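Local coordinates for protein 5-oxopent-3-ene-1,2,5-tricarboxylate decarboxylase (Exiguobacterium antarcticum B7, PDB 6IYM) that belongs to the fumarylacetoacetate hydrolase family and holds a magnesium ion in a site built from acidic side chains, at residues Val166-Phe169 with Arg170-Leu174; Thr223-Ser226 with Arg227-Leu231; Thr199-Gly203 with Glu204-Ser208; Glu112-Ala115 with Asp116-Gln119. One frame throughout, in Å; residues are numbered along the deposited sequence.

Each contact folds a single run of chain back on itself, and the four follow in series without nesting or crossing. Contact 4 (112-119) comes first and closes the turn between strands 111-112 and 121-131. Contact 1 (166-174) follows in the loop between helix 159-164 and strand 178-186, beside the magnesium ion, and packs against contact 4 through Leu-174 with His-114 and Leu-117. Contact 3 (199-208) is the tip of the hairpin 196-201/204-210, at the edge of the five-stranded sheet. Contact 2 (223-231) then ends helix 218-225 and leads on toward strand 236-238. Contacts 1, 2 and 4 all reach the second subunit; contact 3 does not.

Contact 1: residues Val166-Phe169 with Arg170-Leu174; sequences VQFF and RGKSL
Lys-172 and Ser-173 both turn back onto the two phenylalanines before them, in a tight, buried turn. Among the hydrogen bonds, Phe-169 O receives Lys-172 N at 3.3 Å, the donor standing well above the carbonyl plane (61°), while Lys-172 N also makes a weak bond to Phe-168 O. Ser-173 OG bonds Phe-169 O at a modelled 2.5 Å, so short that the exact length is doubtful, and takes a second bond from Ala-100 N. Water 1 bridges Gln-167 O and Gly-171 N, spanning the start of the turn. The apolar contacts lie beside these. Ser-173 CB sits over one face of the Phe-169 ring, a CH-pi contact 4.3 Å from the centroid, and the CD and CE end of Lys-172 touches Phe-168, with Lys-172 CD 3.9 Å from Phe-168 CB. The lysine chain stays extended as far as CE and bends only at its last torsion (chi4 -93°), where NZ meets Asp-155, a magnesium ligand, and Thr-157. The turn thus follows helix 159-164, leans its Phe-169 and Lys-172 side chains on strand 96-99, and sends its lysine toward the metal site between strands 121-131 and 147-158.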
# COMPACT_ATOMS: atom_id res chain seq x y z
N VAL A 166 -14.88 8.45 -0.56
CA VAL A 166 -15.36 7.73 -1.78
C VAL A 166 -14.59 6.42 -2.00
O VAL A 166 -15.26 5.36 -2.21
CB VAL A 166 -15.27 8.65 -3.01
CG1 VAL A 166 -15.75 7.94 -4.27
CG2 VAL A 166 -16.02 9.94 -2.76
N GLN A 167 -13.26 6.48 -2.05
CA GLN A 167 -12.40 5.28 -2.12
C GLN A 167 -12.24 4.73 -0.71
O GLN A 167 -12.24 5.54 0.21
CB GLN A 167 -11.06 5.63 -2.74
CG GLN A 167 -11.22 6.16 -4.15
CD GLN A 167 -11.34 5.04 -5.13
OE1 GLN A 167 -10.53 4.11 -5.14
NE2 GLN A 167 -12.35 5.14 -5.98
N PHE A 168 -12.14 3.41 -0.55
CA PHE A 168 -12.25 2.75 0.78
C PHE A 168 -11.00 2.97 1.63
O PHE A 168 -11.11 2.86 2.86
CB PHE A 168 -12.62 1.27 0.60
CG PHE A 168 -13.97 1.03 -0.02
CD1 PHE A 168 -14.91 2.03 -0.11
CD2 PHE A 168 -14.29 -0.23 -0.49
CE1 PHE A 168 -16.15 1.79 -0.69
CE2 PHE A 168 -15.53 -0.47 -1.06
CZ PHE A 168 -16.46 0.54 -1.16
N PHE A 169 -9.87 3.35 1.02
CA PHE A 169 -8.51 3.37 1.61
C PHE A 169 -8.49 3.99 3.01
O PHE A 169 -8.07 3.32 3.95
CB PHE A 169 -7.53 4.20 0.76
CG PHE A 169 -6.19 4.38 1.43
CD1 PHE A 169 -5.41 3.29 1.74
CD2 PHE A 169 -5.74 5.64 1.77
CE1 PHE A 169 -4.18 3.47 2.36
CE2 PHE A 169 -4.51 5.81 2.38
CZ PHE A 169 -3.74 4.73 2.68
N ARG A 170 -8.90 5.25 3.13
CA ARG A 170 -8.80 6.01 4.40
C ARG A 170 -9.65 5.33 5.48
O ARG A 170 -9.12 5.10 6.55
CB ARG A 170 -9.20 7.48 4.23
CG ARG A 170 -9.07 8.26 5.53
CD ARG A 170 -8.86 9.76 5.40
NE ARG A 170 -9.23 10.39 6.66
CZ ARG A 170 -8.49 10.37 7.75
NH1 ARG A 170 -7.30 9.79 7.78
NH2 ARG A 170 -8.94 10.95 8.85
N GLY A 171 -10.92 5.06 5.20
CA GLY A 171 -11.86 4.48 6.19
C GLY A 171 -11.45 3.08 6.63
O GLY A 171 -12.03 2.62 7.63
N LYS A 172 -10.48 2.44 5.96
CA LYS A 172 -9.97 1.08 6.31
C LYS A 172 -8.56 1.14 6.90
O LYS A 172 -8.04 0.08 7.26
CB LYS A 172 -10.05 0.17 5.08
CG LYS A 172 -11.49 -0.15 4.70
CD LYS A 172 -11.70 -1.12 3.58
CE LYS A 172 -13.16 -1.48 3.40
NZ LYS A 172 -13.57 -2.71 4.14
N SER A 173 -7.97 2.33 7.01
CA SER A 173 -6.51 2.49 7.20
C SER A 173 -6.14 3.31 8.44
O SER A 173 -4.92 3.47 8.69
CB SER A 173 -5.91 3.04 5.94
OG SER A 173 -6.10 2.11 4.88
N LEU A 174 -7.11 3.71 9.28
CA LEU A 174 -6.82 4.40 10.57
C LEU A 174 -6.02 3.46 11.46
O LEU A 174 -6.28 2.25 11.38
CB LEU A 174 -8.14 4.76 11.26
CG LEU A 174 -9.01 5.78 10.54
CD1 LEU A 174 -10.03 6.39 11.49
CD2 LEU A 174 -8.17 6.89 9.92
O HOH W 1 -12.51 5.87 3.10

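Contact 2: residues Thr223-Ser226 with Arg227-Leu231; sequences TEVS and RGMTL
Val-225, on the last turn of helix 218-225, meets both Met-229 and Leu-231 through one methyl, and this is the compact, buried side of the contact. Val-225 CG1 lies 3.8 Å from Met-229 CE and 3.7 Å from Leu-231 CD2, the valine and leucine side chains crossing at about a right angle. CG1 is placed there by a first torsion of 170°, which swings it away from the backbone N. The methionine is extended until its last torsion (chi3 68°), where it folds Met-229 CE back against the valine, 3.6 Å from Val-225 O. Ser-226 CB adds a looser touch, 4.0 Å from Leu-231 CD1, while its hydroxyl is tied to Leu-222 O and to Leu-138 N.

The chain reverses here in a type II beta turn from Ser-226 to Met-229, with Gly-228 at the positive-phi position. Its bond from Met-229 N to Ser-226 O is weak, as is the one from Arg-227 N to Glu-224 O.

On the exposed side, Arg-227 runs alongside Glu-224, both pointing the same way. Glu-224 OE2 stands over one face of the guanidinium, 2.6 Å from Arg-227 NH2, with carboxylate and guanidinium planes 87° apart, so this salt bridge is probably more electrostatic than a directed N-H bond. The buried methyls and the polar ties of Ser-226 hold the helix end together, with the ion pair at the rim. There Arg-227 is shared between Glu-224 and Asp-116 of the second subunit, and its carbonyl accepts from Arg-170 of that subunit, so the charges tie the helix end to the dimer partner.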
# COMPACT_ATOMS: atom_id res chain seq x y z
N THR A 223 -4.94 -15.67 -9.39
CA THR A 223 -4.99 -15.55 -10.88
C THR A 223 -5.36 -14.11 -11.29
O THR A 223 -4.64 -13.53 -12.13
CB THR A 223 -6.02 -16.55 -11.42
OG1 THR A 223 -5.34 -17.81 -11.40
CG2 THR A 223 -6.55 -16.15 -12.77
N GLU A 224 -6.44 -13.55 -10.74
CA GLU A 224 -6.99 -12.24 -11.18
C GLU A 224 -6.11 -11.08 -10.66
O GLU A 224 -5.89 -10.12 -11.41
CB GLU A 224 -8.41 -12.09 -10.66
CG GLU A 224 -9.41 -12.95 -11.39
CD GLU A 224 -9.75 -12.41 -12.77
OE1 GLU A 224 -10.34 -11.31 -12.83
OE2 GLU A 224 -9.37 -13.07 -13.76
N VAL A 225 -5.66 -11.15 -9.42
CA VAL A 225 -4.92 -10.06 -8.72
C VAL A 225 -3.59 -9.85 -9.43
O VAL A 225 -3.20 -8.70 -9.59
CB VAL A 225 -4.74 -10.38 -7.23
CG1 VAL A 225 -3.80 -9.42 -6.53
CG2 VAL A 225 -6.09 -10.36 -6.53
N SER A 226 -2.94 -10.92 -9.86
CA SER A 226 -1.55 -10.92 -10.35
C SER A 226 -1.48 -10.60 -11.84
O SER A 226 -0.37 -10.64 -12.38
CB SER A 226 -0.90 -12.23 -10.10
OG SER A 226 -1.50 -13.25 -10.89
N ARG A 227 -2.61 -10.35 -12.50
CA ARG A 227 -2.66 -10.07 -13.96
C ARG A 227 -2.03 -8.69 -14.24
O ARG A 227 -2.70 -7.66 -13.98
CB ARG A 227 -4.10 -10.15 -14.47
CG ARG A 227 -4.38 -11.33 -15.38
CD ARG A 227 -5.61 -11.04 -16.20
NE ARG A 227 -6.62 -12.07 -16.03
CZ ARG A 227 -7.87 -11.98 -16.46
NH1 ARG A 227 -8.28 -10.89 -17.09
NH2 ARG A 227 -8.71 -12.99 -16.26
N GLY A 228 -0.81 -8.69 -14.80
CA GLY A 228 -0.03 -7.46 -15.06
C GLY A 228 0.48 -6.80 -13.78
O GLY A 228 1.08 -5.71 -13.88
N MET A 229 0.26 -7.41 -12.62
CA MET A 229 0.74 -6.87 -11.31
C MET A 229 1.54 -7.94 -10.55
O MET A 229 0.94 -8.97 -10.18
CB MET A 229 -0.40 -6.38 -10.42
CG MET A 229 0.13 -5.46 -9.33
SD MET A 229 -1.13 -4.95 -8.14
CE MET A 229 -1.46 -6.50 -7.33
N THR A 230 2.82 -7.68 -10.29
CA THR A 230 3.71 -8.58 -9.51
C THR A 230 3.25 -8.64 -8.04
O THR A 230 3.02 -7.56 -7.43
CB THR A 230 5.18 -8.16 -9.64
OG1 THR A 230 5.55 -8.29 -11.02
CG2 THR A 230 6.13 -8.99 -8.81
N LEU A 231 3.09 -9.86 -7.52
CA LEU A 231 2.89 -10.11 -6.08
C LEU A 231 4.28 -10.33 -5.48
O LEU A 231 5.06 -11.08 -6.08
CB LEU A 231 1.98 -11.33 -5.88
CG LEU A 231 0.58 -11.23 -6.49
CD1 LEU A 231 -0.23 -12.50 -6.20
CD2 LEU A 231 -0.14 -10.00 -5.96

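Contact 3: residues Thr199-Gly203 with Glu204-Ser208; sequences TRVNG and ELRQS. Unlike the reference sequence in segment 204-208: Glu-204 (reference Gln).
The tip of the beta hairpin 196-201/204-210 turns through a type I' beta turn from Val-201 to Glu-204, and a classic beta bulge follows it. Val-201 and Glu-204 bond to each other in both directions, with Glu-204 N 2.9 Å from Val-201 O. At the bulge, Arg-206 and Gln-207 both face Thr-199: Thr-199 O takes Arg-206 N at 2.7 Å, nearly along the C=O axis, and Gln-207 N at 3.2 Å on a lone pair.

On the face of Thr-199, Thr-199 OG1 donates to Gln-207 OE1 at 2.8 Å, the two side chains lying side by side and pointing the same way. The same oxygen takes Gly-125 N, and Gln-207 NE2 bonds Thr-241 and Pro-242 O, so the amide is held at both ends. Nearer the turn, Arg-206 bends at chi2 (-66°) and lays its guanidinium flat over Val-201, CB being 3.8 Å above the plane centre. Arg-206 NE makes a salt bridge to Glu-204 OE1 at 2.9 Å, and NH1 bonds Tyr-123. On the other face, Arg-200 NH1 holds Gly-203 O in its guanidinium plane at 3.0 Å. Leu-205 CB lies over one face of that guanidinium.

The Thr-199 carbonyl and the Gln-207 amide are thus both fully engaged, and the amide ties the hairpin to Gly-125, which lies between the magnesium ligands Glu-124 and Glu-126 in sequence.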
# COMPACT_ATOMS: atom_id res chain seq x y z
N THR A 199 -17.35 -14.61 13.20
CA THR A 199 -17.10 -13.44 14.07
C THR A 199 -18.12 -13.40 15.21
O THR A 199 -19.33 -13.47 14.94
CB THR A 199 -17.13 -12.17 13.24
OG1 THR A 199 -16.27 -12.48 12.15
CG2 THR A 199 -16.66 -10.97 14.01
N ARG A 200 -17.62 -13.26 16.42
CA ARG A 200 -18.45 -12.94 17.62
C ARG A 200 -18.12 -11.51 18.06
O ARG A 200 -16.94 -11.12 17.96
CB ARG A 200 -18.21 -13.95 18.73
CG ARG A 200 -18.78 -15.32 18.40
CD ARG A 200 -18.53 -16.38 19.44
NE ARG A 200 -19.09 -17.62 18.91
CZ ARG A 200 -20.33 -18.03 19.07
NH1 ARG A 200 -21.19 -17.33 19.79
NH2 ARG A 200 -20.72 -19.16 18.49
N VAL A 201 -19.15 -10.77 18.44
CA VAL A 201 -19.03 -9.45 19.11
C VAL A 201 -19.63 -9.61 20.50
O VAL A 201 -20.81 -10.01 20.60
CB VAL A 201 -19.68 -8.32 18.28
CG1 VAL A 201 -19.72 -6.99 19.04
CG2 VAL A 201 -18.98 -8.16 16.93
N ASN A 202 -18.82 -9.39 21.53
CA ASN A 202 -19.22 -9.60 22.94
C ASN A 202 -19.85 -10.98 23.09
O ASN A 202 -20.79 -11.09 23.88
CB ASN A 202 -20.18 -8.50 23.38
CG ASN A 202 -19.52 -7.16 23.20
OD1 ASN A 202 -18.31 -7.09 23.43
ND2 ASN A 202 -20.28 -6.14 22.81
N GLY A 203 -19.39 -11.98 22.35
CA GLY A 203 -19.92 -13.35 22.52
C GLY A 203 -21.08 -13.67 21.59
O GLY A 203 -21.34 -14.85 21.41
N GLU A 204 -21.74 -12.68 20.99
CA GLU A 204 -22.87 -12.93 20.05
C GLU A 204 -22.32 -13.30 18.66
O GLU A 204 -21.58 -12.50 18.07
CB GLU A 204 -23.80 -11.73 19.93
CG GLU A 204 -24.98 -12.00 19.01
CD GLU A 204 -25.95 -10.85 18.76
OE1 GLU A 204 -25.49 -9.70 18.60
OE2 GLU A 204 -27.18 -11.13 18.71
N LEU A 205 -22.72 -14.45 18.12
CA LEU A 205 -22.37 -14.86 16.72
C LEU A 205 -22.93 -13.84 15.72
O LEU A 205 -24.16 -13.60 15.74
CB LEU A 205 -22.90 -16.26 16.43
CG LEU A 205 -22.43 -16.85 15.10
CD1 LEU A 205 -20.91 -16.95 15.07
CD2 LEU A 205 -23.06 -18.20 14.86
N ARG A 206 -22.05 -13.20 14.92
CA ARG A 206 -22.47 -12.15 13.95
C ARG A 206 -22.24 -12.66 12.54
O ARG A 206 -23.08 -12.37 11.71
CB ARG A 206 -21.70 -10.83 14.10
CG ARG A 206 -21.96 -10.09 15.40
CD ARG A 206 -23.39 -9.60 15.52
NE ARG A 206 -23.55 -8.70 16.66
CZ ARG A 206 -23.10 -7.44 16.72
NH1 ARG A 206 -22.47 -6.89 15.70
NH2 ARG A 206 -23.30 -6.73 17.82
N GLN A 207 -21.10 -13.30 12.28
CA GLN A 207 -20.71 -13.79 10.94
C GLN A 207 -20.41 -15.27 11.08
O GLN A 207 -19.69 -15.61 12.03
CB GLN A 207 -19.42 -13.13 10.40
CG GLN A 207 -19.52 -11.66 10.14
CD GLN A 207 -18.28 -11.12 9.46
OE1 GLN A 207 -17.27 -10.89 10.11
NE2 GLN A 207 -18.33 -11.00 8.15
N SER A 208 -20.88 -16.09 10.14
CA SER A 208 -20.66 -17.55 10.13
C SER A 208 -20.86 -18.12 8.71
O SER A 208 -21.98 -18.58 8.39
CB SER A 208 -21.59 -18.18 11.12
OG SER A 208 -21.20 -19.51 11.37
O HOH W 2 -23.13 -8.43 20.60

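Contact 4: residues Glu112-Ala115 with Asp116-Gln119; sequences ERHA and DLTQ
Arg-113 reaches past the backbone of Ala-115 to grip the carbonyl of Thr-118 with both terminal nitrogens. Arg-113 NH1 lies 3.0 Å and Arg-113 NH2 3.2 Å from Thr-118 O, and both approach from the same face of that carbonyl group, NH1 well above its plane and NH2 tilted less. The torsions explain the reach: CG leaves anti to the backbone N (chi1 161°), then a bend at chi2 (76°) swings the rest of the chain round toward the turn. The guanidinium lies with the oxygen at its edge, near its plane, while Ala-115 CA rests over one of its faces, 3.6 Å above.

The backbone between is one helix-like turn in the loop that joins strand 111-112 to strand 121-131. His-114, with positive phi, presents a carbonyl that accepts twice: Leu-117 N, 2.9 Å from His-114 O, comes from above the carbonyl plane, and Thr-118 N, 3.0 Å from His-114 O, comes nearly head-on to the oxygen. Gln-119 N, just beyond, bonds Asp-160 of helix 159-164.

The His-114 ring is turned toward Leu-174 and Asp-175. It stands across its CB bond (chi2 -90°), bringing NE2 to the carbonyl of Asp-175, while His-114 ND1 comes 4.1 Å from Leu-117 CD1, the two side chains meeting at a slant. Asp-116 folds its carboxylate in over the turn, Asp-116 OD1 3.4 Å from His-114 C; its OD2 makes a salt bridge to Arg-227 of the second subunit. Leu-117 and His-114 also pack against Gly-228 of that subunit.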
# COMPACT_ATOMS: atom_id res chain seq x y z
N GLU A 112 -7.97 1.05 18.22
CA GLU A 112 -8.24 2.46 18.58
C GLU A 112 -9.64 2.81 18.06
O GLU A 112 -9.93 2.52 16.90
CB GLU A 112 -7.10 3.33 18.02
CG GLU A 112 -7.27 4.81 18.25
CD GLU A 112 -6.05 5.65 17.91
OE1 GLU A 112 -6.11 6.87 18.18
OE2 GLU A 112 -5.06 5.11 17.36
N ARG A 113 -10.49 3.39 18.92
CA ARG A 113 -11.92 3.66 18.63
C ARG A 113 -12.11 4.84 17.66
O ARG A 113 -13.09 4.80 16.84
CB ARG A 113 -12.67 3.90 19.95
CG ARG A 113 -14.02 4.61 19.82
CD ARG A 113 -15.11 3.70 19.28
NE ARG A 113 -16.36 4.43 19.06
CZ ARG A 113 -16.66 5.11 17.97
NH1 ARG A 113 -15.81 5.16 16.96
NH2 ARG A 113 -17.83 5.74 17.88
N HIS A 114 -11.26 5.88 17.74
CA HIS A 114 -11.30 7.10 16.88
C HIS A 114 -12.72 7.72 16.88
O HIS A 114 -13.26 7.97 15.79
CB HIS A 114 -10.82 6.78 15.44
CG HIS A 114 -9.43 6.21 15.30
ND1 HIS A 114 -8.31 7.01 15.13
CD2 HIS A 114 -9.00 4.93 15.18
CE1 HIS A 114 -7.24 6.24 15.03
NE2 HIS A 114 -7.64 4.95 15.04
N ALA A 115 -13.33 7.97 18.04
CA ALA A 115 -14.73 8.49 18.12
C ALA A 115 -14.85 9.85 17.41
O ALA A 115 -15.91 10.10 16.78
CB ALA A 115 -15.21 8.53 19.55
N ASP A 116 -13.82 10.70 17.45
CA ASP A 116 -13.80 11.98 16.68
C ASP A 116 -13.95 11.74 15.17
O ASP A 116 -14.52 12.62 14.48
CB ASP A 116 -12.52 12.80 16.93
CG ASP A 116 -11.22 12.02 16.90
OD1 ASP A 116 -11.26 10.79 16.63
OD2 ASP A 116 -10.16 12.64 17.15
N LEU A 117 -13.47 10.61 14.63
CA LEU A 117 -13.44 10.44 13.15
C LEU A 117 -14.60 9.58 12.66
O LEU A 117 -14.98 9.77 11.49
CB LEU A 117 -12.09 9.85 12.72
CG LEU A 117 -10.87 10.56 13.29
CD1 LEU A 117 -9.57 10.06 12.66
CD2 LEU A 117 -10.97 12.07 13.11
N THR A 118 -15.12 8.66 13.50
CA THR A 118 -16.13 7.64 13.10
C THR A 118 -17.23 7.50 14.16
O THR A 118 -16.89 7.47 15.36
CB THR A 118 -15.58 6.20 13.00
OG1 THR A 118 -14.17 6.17 12.80
CG2 THR A 118 -16.27 5.44 11.90
N GLN A 119 -18.49 7.36 13.72
CA GLN A 119 -19.59 6.80 14.56
C GLN A 119 -20.22 5.60 13.84
O GLN A 119 -21.30 5.20 14.25
CB GLN A 119 -20.64 7.86 14.89
CG GLN A 119 -20.09 9.05 15.68
CD GLN A 119 -19.64 8.69 17.07
OE1 GLN A 119 -18.54 9.06 17.51
NE2 GLN A 119 -20.49 7.98 17.79